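Local coordinates for YqgE/AlgH family protein (Corynebacterium diphtheriae NCTC 13129, PDB 2GS5) that is of unknown function but belongs to the UPF0301 (AlgH) family of conserved proteins and has a strand-rich fold, at residues M1-R5 with V22-S26; S54-V60 with P74-I79. All blocks are in the same frame, centred on the assembly; numbering follows the deposited sequence.

Interaction 1 of 2, residues M1-R5 with V22-S26; sequences MFADR and VAAPS
The ring of Phe2 meets the chain of 22-26 with its CD1-CE1-CZ side, and CE1 makes the closest approaches. CE1 lies 3.3 Å from Val22 O and 3.4 Å from Ala24 CA, both approaching obliquely to the ring, whereas Ala23 O sits at the ring edge near its plane. CD1 rests against Ala24 CB at 4.0 Å, and CZ reaches Pro25 CD at 4.1 Å, the aromatic and pyrrolidine side chains crossing at a slant. With CG anti to the carbonyl carbon (chi1 -41°), the ring stands beside the backbone N and is directed at 22-26, while the chain from Ala3 on leads away from that segment. Met1, a selenomethionine, packs its backbone N against Pro25 CD at 3.6 Å, and its side chain leads away toward Leu185 and Tyr188. No direct hydrogen bond joins the segments; a water donates to Met1 O at 3.2 Å and has a weak link to Ser26 OG. The Phe2 ring also meets that of Phe156, their planes about 45° apart, and Met178 of helix 173-179 touches it. The contact is thus largely apolar packing of the N-terminal segment, chiefly through Phe2, against the end of strand 19-23 in the mixed sheet.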
loop_
_atom_site.group_PDB
_atom_site.type_symbol
_atom_site.label_atom_id
_atom_site.label_comp_id
_atom_site.label_asym_id
_atom_site.label_seq_id
_atom_site.Cartn_x
_atom_site.Cartn_y
_atom_site.Cartn_z
HETATM N N MSE A 1 -11.415 5.757 15.203
HETATM C CA MSE A 1 -12.727 5.073 15.346
HETATM C C MSE A 1 -12.605 3.631 14.831
HETATM O O MSE A 1 -11.703 2.912 15.252
HETATM C CB MSE A 1 -13.836 5.881 14.648
HETATM C CG MSE A 1 -13.522 6.346 13.218
HETATM SE SE MSE A 1 -15.056 6.126 12.000
HETATM C CE MSE A 1 -16.486 6.734 13.180
ATOM N N PHE A 2 -13.491 3.212 13.927
ATOM C CA PHE A 2 -13.593 1.817 13.489
ATOM C C PHE A 2 -13.966 0.902 14.640
ATOM O O PHE A 2 -13.510 -0.241 14.718
ATOM C CB PHE A 2 -12.322 1.336 12.784
ATOM C CG PHE A 2 -11.720 2.355 11.865
ATOM C CD1 PHE A 2 -10.351 2.428 11.710
ATOM C CD2 PHE A 2 -12.520 3.259 11.167
ATOM C CE1 PHE A 2 -9.791 3.363 10.866
ATOM C CE2 PHE A 2 -11.964 4.196 10.339
ATOM C CZ PHE A 2 -10.596 4.249 10.182
ATOM N N ALA A 3 -14.825 1.416 15.517
ATOM C CA ALA A 3 -15.406 0.624 16.585
ATOM C C ALA A 3 -16.259 -0.503 16.002
ATOM O O ALA A 3 -16.817 -0.368 14.912
ATOM C CB ALA A 3 -16.254 1.507 17.491
ATOM N N ASP A 4 -16.343 -1.604 16.748
ATOM C CA ASP A 4 -17.190 -2.752 16.418
ATOM C C ASP A 4 -18.588 -2.352 15.938
ATOM O O ASP A 4 -19.107 -2.930 14.979
ATOM C CB ASP A 4 -17.319 -3.662 17.647
ATOM C CG ASP A 4 -18.131 -4.914 17.371
ATOM O OD1 ASP A 4 -17.732 -5.699 16.489
ATOM O OD2 ASP A 4 -19.168 -5.111 18.040
ATOM N N ARG A 5 -19.180 -1.362 16.603
ATOM C CA ARG A 5 -20.538 -0.903 16.285
ATOM C C ARG A 5 -20.724 -0.400 14.851
ATOM O O ARG A 5 -21.846 -0.386 14.346
ATOM C CB ARG A 5 -20.975 0.198 17.253
ATOM C CG ARG A 5 -21.509 -0.309 18.574
ATOM C CD ARG A 5 -21.599 0.805 19.603
ATOM N NE ARG A 5 -22.376 1.948 19.118
ATOM C CZ ARG A 5 -21.871 3.062 18.578
ATOM N NH1 ARG A 5 -20.559 3.232 18.423
ATOM N NH2 ARG A 5 -22.699 4.023 18.181
ATOM N N VAL A 22 -6.286 1.042 6.823
ATOM C CA VAL A 22 -6.319 2.485 7.028
ATOM C C VAL A 22 -6.231 2.753 8.520
ATOM O O VAL A 22 -7.081 2.294 9.277
ATOM C CB VAL A 22 -7.612 3.091 6.477
ATOM C CG1 VAL A 22 -7.595 4.607 6.641
ATOM C CG2 VAL A 22 -7.817 2.681 5.016
ATOM N N ALA A 23 -5.195 3.476 8.948
ATOM C CA ALA A 23 -4.989 3.748 10.377
ATOM C C ALA A 23 -6.168 4.516 10.992
ATOM O O ALA A 23 -6.673 5.486 10.413
ATOM C CB ALA A 23 -3.696 4.524 10.606
ATOM N N ALA A 24 -6.607 4.091 12.167
ATOM C CA ALA A 24 -7.577 4.859 12.945
ATOM C C ALA A 24 -7.032 6.261 13.187
ATOM O O ALA A 24 -5.840 6.424 13.418
ATOM C CB ALA A 24 -7.849 4.166 14.274
ATOM N N PRO A 25 -7.910 7.285 13.131
ATOM C CA PRO A 25 -7.485 8.647 13.444
ATOM C C PRO A 25 -6.683 8.771 14.741
ATOM O O PRO A 25 -5.742 9.571 14.812
ATOM C CB PRO A 25 -8.811 9.397 13.560
ATOM C CG PRO A 25 -9.708 8.687 12.630
ATOM C CD PRO A 25 -9.320 7.238 12.699
ATOM N N SER A 26 -7.038 7.969 15.745
ATOM C CA SER A 26 -6.410 8.034 17.060
ATOM C C SER A 26 -5.026 7.394 17.154
ATOM O O SER A 26 -4.363 7.536 18.174
ATOM C CB SER A 26 -7.331 7.397 18.103
ATOM O OG SER A 26 -7.616 6.053 17.765
HETATM O O HOH W 1 -9.600 3.326 17.655
#

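Interaction 2 of 2, residues S54-V60 with P74-I79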
loop_
_atom_site.group_PDB
_atom_site.type_symbol
_atom_site.label_atom_id
_atom_site.label_comp_id
_atom_site.label_asym_id
_atom_site.label_seq_id
_atom_site.Cartn_x
_atom_site.Cartn_y
_atom_site.Cartn_z
ATOM N N SER A 54 3.791 7.646 3.074
ATOM C CA SER A 54 4.967 8.324 3.618
ATOM C C SER A 54 6.171 8.320 2.678
ATOM O O SER A 54 6.943 7.382 2.646
ATOM C CB SER A 54 5.359 7.690 4.944
ATOM O OG SER A 54 6.349 8.473 5.592
ATOM N N ARG A 55 6.331 9.408 1.944
ATOM C CA ARG A 55 7.439 9.585 1.026
ATOM C C ARG A 55 8.739 9.860 1.794
ATOM O O ARG A 55 8.726 10.572 2.809
ATOM C CB ARG A 55 7.096 10.781 0.141
ATOM C CG ARG A 55 7.827 10.886 -1.149
ATOM C CD ARG A 55 7.870 12.312 -1.602
ATOM N NE ARG A 55 9.247 12.767 -1.460
ATOM C CZ ARG A 55 9.950 13.405 -2.388
ATOM N NH1 ARG A 55 9.393 13.791 -3.533
ATOM N NH2 ARG A 55 11.208 13.720 -2.131
ATOM N N SER A 56 9.858 9.301 1.325
ATOM C CA SER A 56 11.175 9.661 1.862
ATOM C C SER A 56 11.853 10.693 0.969
ATOM O O SER A 56 11.358 11.027 -0.105
ATOM C CB SER A 56 12.075 8.432 2.018
ATOM O OG SER A 56 12.782 8.131 0.822
ATOM N N ASP A 57 13.004 11.171 1.423
ATOM C CA ASP A 57 13.798 12.125 0.659
ATOM C C ASP A 57 14.908 11.447 -0.149
ATOM O O ASP A 57 15.770 12.129 -0.707
ATOM C CB ASP A 57 14.377 13.178 1.605
ATOM C CG ASP A 57 13.292 13.987 2.293
ATOM O OD1 ASP A 57 12.483 14.627 1.579
ATOM O OD2 ASP A 57 13.241 13.979 3.542
ATOM N N VAL A 58 14.871 10.118 -0.240
ATOM C CA VAL A 58 15.882 9.367 -0.974
ATOM C C VAL A 58 15.403 9.098 -2.401
ATOM O O VAL A 58 14.401 8.427 -2.614
ATOM C CB VAL A 58 16.202 8.023 -0.282
ATOM C CG1 VAL A 58 17.250 7.253 -1.077
ATOM C CG2 VAL A 58 16.671 8.262 1.165
ATOM N N ALA A 59 16.119 9.642 -3.379
ATOM C CA ALA A 59 15.795 9.419 -4.786
ATOM C C ALA A 59 16.070 7.971 -5.165
ATOM O O ALA A 59 17.092 7.398 -4.773
ATOM C CB ALA A 59 16.610 10.364 -5.677
ATOM N N VAL A 60 15.165 7.392 -5.949
ATOM C CA VAL A 60 15.361 6.046 -6.477
ATOM C C VAL A 60 16.691 5.953 -7.242
ATOM O O VAL A 60 17.375 4.923 -7.189
ATOM C CB VAL A 60 14.186 5.620 -7.405
ATOM C CG1 VAL A 60 14.471 4.291 -8.097
ATOM C CG2 VAL A 60 12.883 5.551 -6.616
ATOM N N PRO A 74 6.508 11.204 -7.633
ATOM C CA PRO A 74 7.923 11.509 -7.463
ATOM C C PRO A 74 8.780 10.248 -7.321
ATOM O O PRO A 74 8.405 9.298 -6.613
ATOM C CB PRO A 74 7.957 12.338 -6.180
ATOM C CG PRO A 74 6.769 11.943 -5.435
ATOM C CD PRO A 74 5.744 11.433 -6.393
ATOM N N GLN A 75 9.922 10.251 -8.002
ATOM C CA GLN A 75 10.772 9.071 -8.099
ATOM C C GLN A 75 11.682 8.981 -6.880
ATOM O O GLN A 75 12.906 9.029 -6.977
ATOM C CB GLN A 75 11.544 9.088 -9.418
ATOM C CG GLN A 75 10.614 9.132 -10.621
ATOM C CD GLN A 75 11.331 9.260 -11.939
ATOM O OE1 GLN A 75 12.256 10.067 -12.088
ATOM N NE2 GLN A 75 10.896 8.475 -12.924
ATOM N N ALA A 76 11.035 8.864 -5.727
ATOM C CA ALA A 76 11.697 8.744 -4.439
ATOM C C ALA A 76 11.221 7.453 -3.801
ATOM O O ALA A 76 10.105 6.998 -4.061
ATOM C CB ALA A 76 11.324 9.918 -3.536
ATOM N N LEU A 77 12.064 6.875 -2.957
ATOM C CA LEU A 77 11.644 5.747 -2.150
ATOM C C LEU A 77 10.582 6.233 -1.171
ATOM O O LEU A 77 10.708 7.317 -0.579
ATOM C CB LEU A 77 12.821 5.159 -1.377
ATOM C CG LEU A 77 13.901 4.451 -2.204
ATOM C CD1 LEU A 77 15.039 3.968 -1.299
ATOM C CD2 LEU A 77 13.297 3.298 -2.973
ATOM N N TYR A 78 9.539 5.422 -1.015
ATOM C CA TYR A 78 8.551 5.623 0.034
ATOM C C TYR A 78 8.945 4.729 1.209
ATOM O O TYR A 78 9.580 3.690 1.012
ATOM C CB TYR A 78 7.145 5.301 -0.497
ATOM C CG TYR A 78 6.530 6.486 -1.242
ATOM C CD1 TYR A 78 7.172 7.049 -2.336
ATOM C CD2 TYR A 78 5.315 7.039 -0.842
ATOM C CE1 TYR A 78 6.640 8.130 -3.004
ATOM C CE2 TYR A 78 4.771 8.136 -1.508
ATOM C CZ TYR A 78 5.432 8.666 -2.596
ATOM O OH TYR A 78 4.892 9.761 -3.267
ATOM N N ILE A 79 8.596 5.143 2.421
ATOM C CA ILE A 79 8.922 4.369 3.618
ATOM C C ILE A 79 7.796 3.369 3.815
ATOM O O ILE A 79 6.682 3.736 4.189
ATOM C CB ILE A 79 9.066 5.264 4.845
ATOM C CG1 ILE A 79 10.145 6.314 4.590
ATOM C CG2 ILE A 79 9.423 4.415 6.088
ATOM C CD1 ILE A 79 11.521 5.724 4.445
HETATM O O HOH W 2 4.954 5.160 2.329
#
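One face of the Tyr78 ring is taken by Arg55, whose CA stands 3.9 Å from the ring centroid and only 12° off its normal, a CH-pi contact; Ala76 O and a water lie at the ring edge, in plane. Arg55 and Tyr78 form a non-hydrogen-bonded pair of an antiparallel beta ladder interrupted by a beta bulge. The guanidinium of Arg55 has Ala76 CB over the centre of one face, 3.9 Å from CZ, and its plane is turned 49° from the tyrosine ring. CG anti to the backbone N (chi1 -160°) carries the arginine chain across the ring, and a bend at chi3 brings NH1 to Pro74 CB at an oblique 3.3 Å. NE makes a weak bond to Ser56 O.

Ala59 with Ala76 is a second non-hydrogen-bonded pair, and the register shifts by two between the pairs, where the chain turns a corner at Asp57. Ladder bonds run from Ile79 N to Ser54 O, from Leu77 N to Val58 O (2.8 Å) and from Val60 N to Gln75 O. Gln75 centres an inverse gamma turn leading into strand 76-79, whose Tyr78 also makes backbone bonds to strand 129-141. Val58 CG1 meets Leu77 CD1 at 4.0 Å, while Val60 CG2 lies against the backbone of Gln75.

Ser56 precedes the corner at Asp57 and bonds across it. Its OG accepts from Val58 N at 3.1 Å, closing an ST turn, and donates to Leu77 O at 2.6 Å from above the carbonyl plane. The same oxygen takes the Ser56 backbone N at 2.9 Å, in the carbonyl plane, so two donors of one residue grip Leu77 O.

In the fold
Both segments of interaction 1 precede those of interaction 2 in sequence; the centres are 28 Å apart and the nearest atoms about 11 Å. What they share is the mixed sheet. Segment 22-26 enters it through strand 19-23, which pairs with strands 36-42 and 155-159, and segment 74-79 through strand 76-79, which runs parallel to strand 129-141. The route between them passes from 19-23 through 36-42 and 47-51 to 129-141 and on to 76-79. Interaction 1 joins a terminal arm to one strand end by largely apolar packing, whereas interaction 2 combines backbone hydrogen bonds with side-chain contacts. No active site is established, so neither contact can be assigned to one.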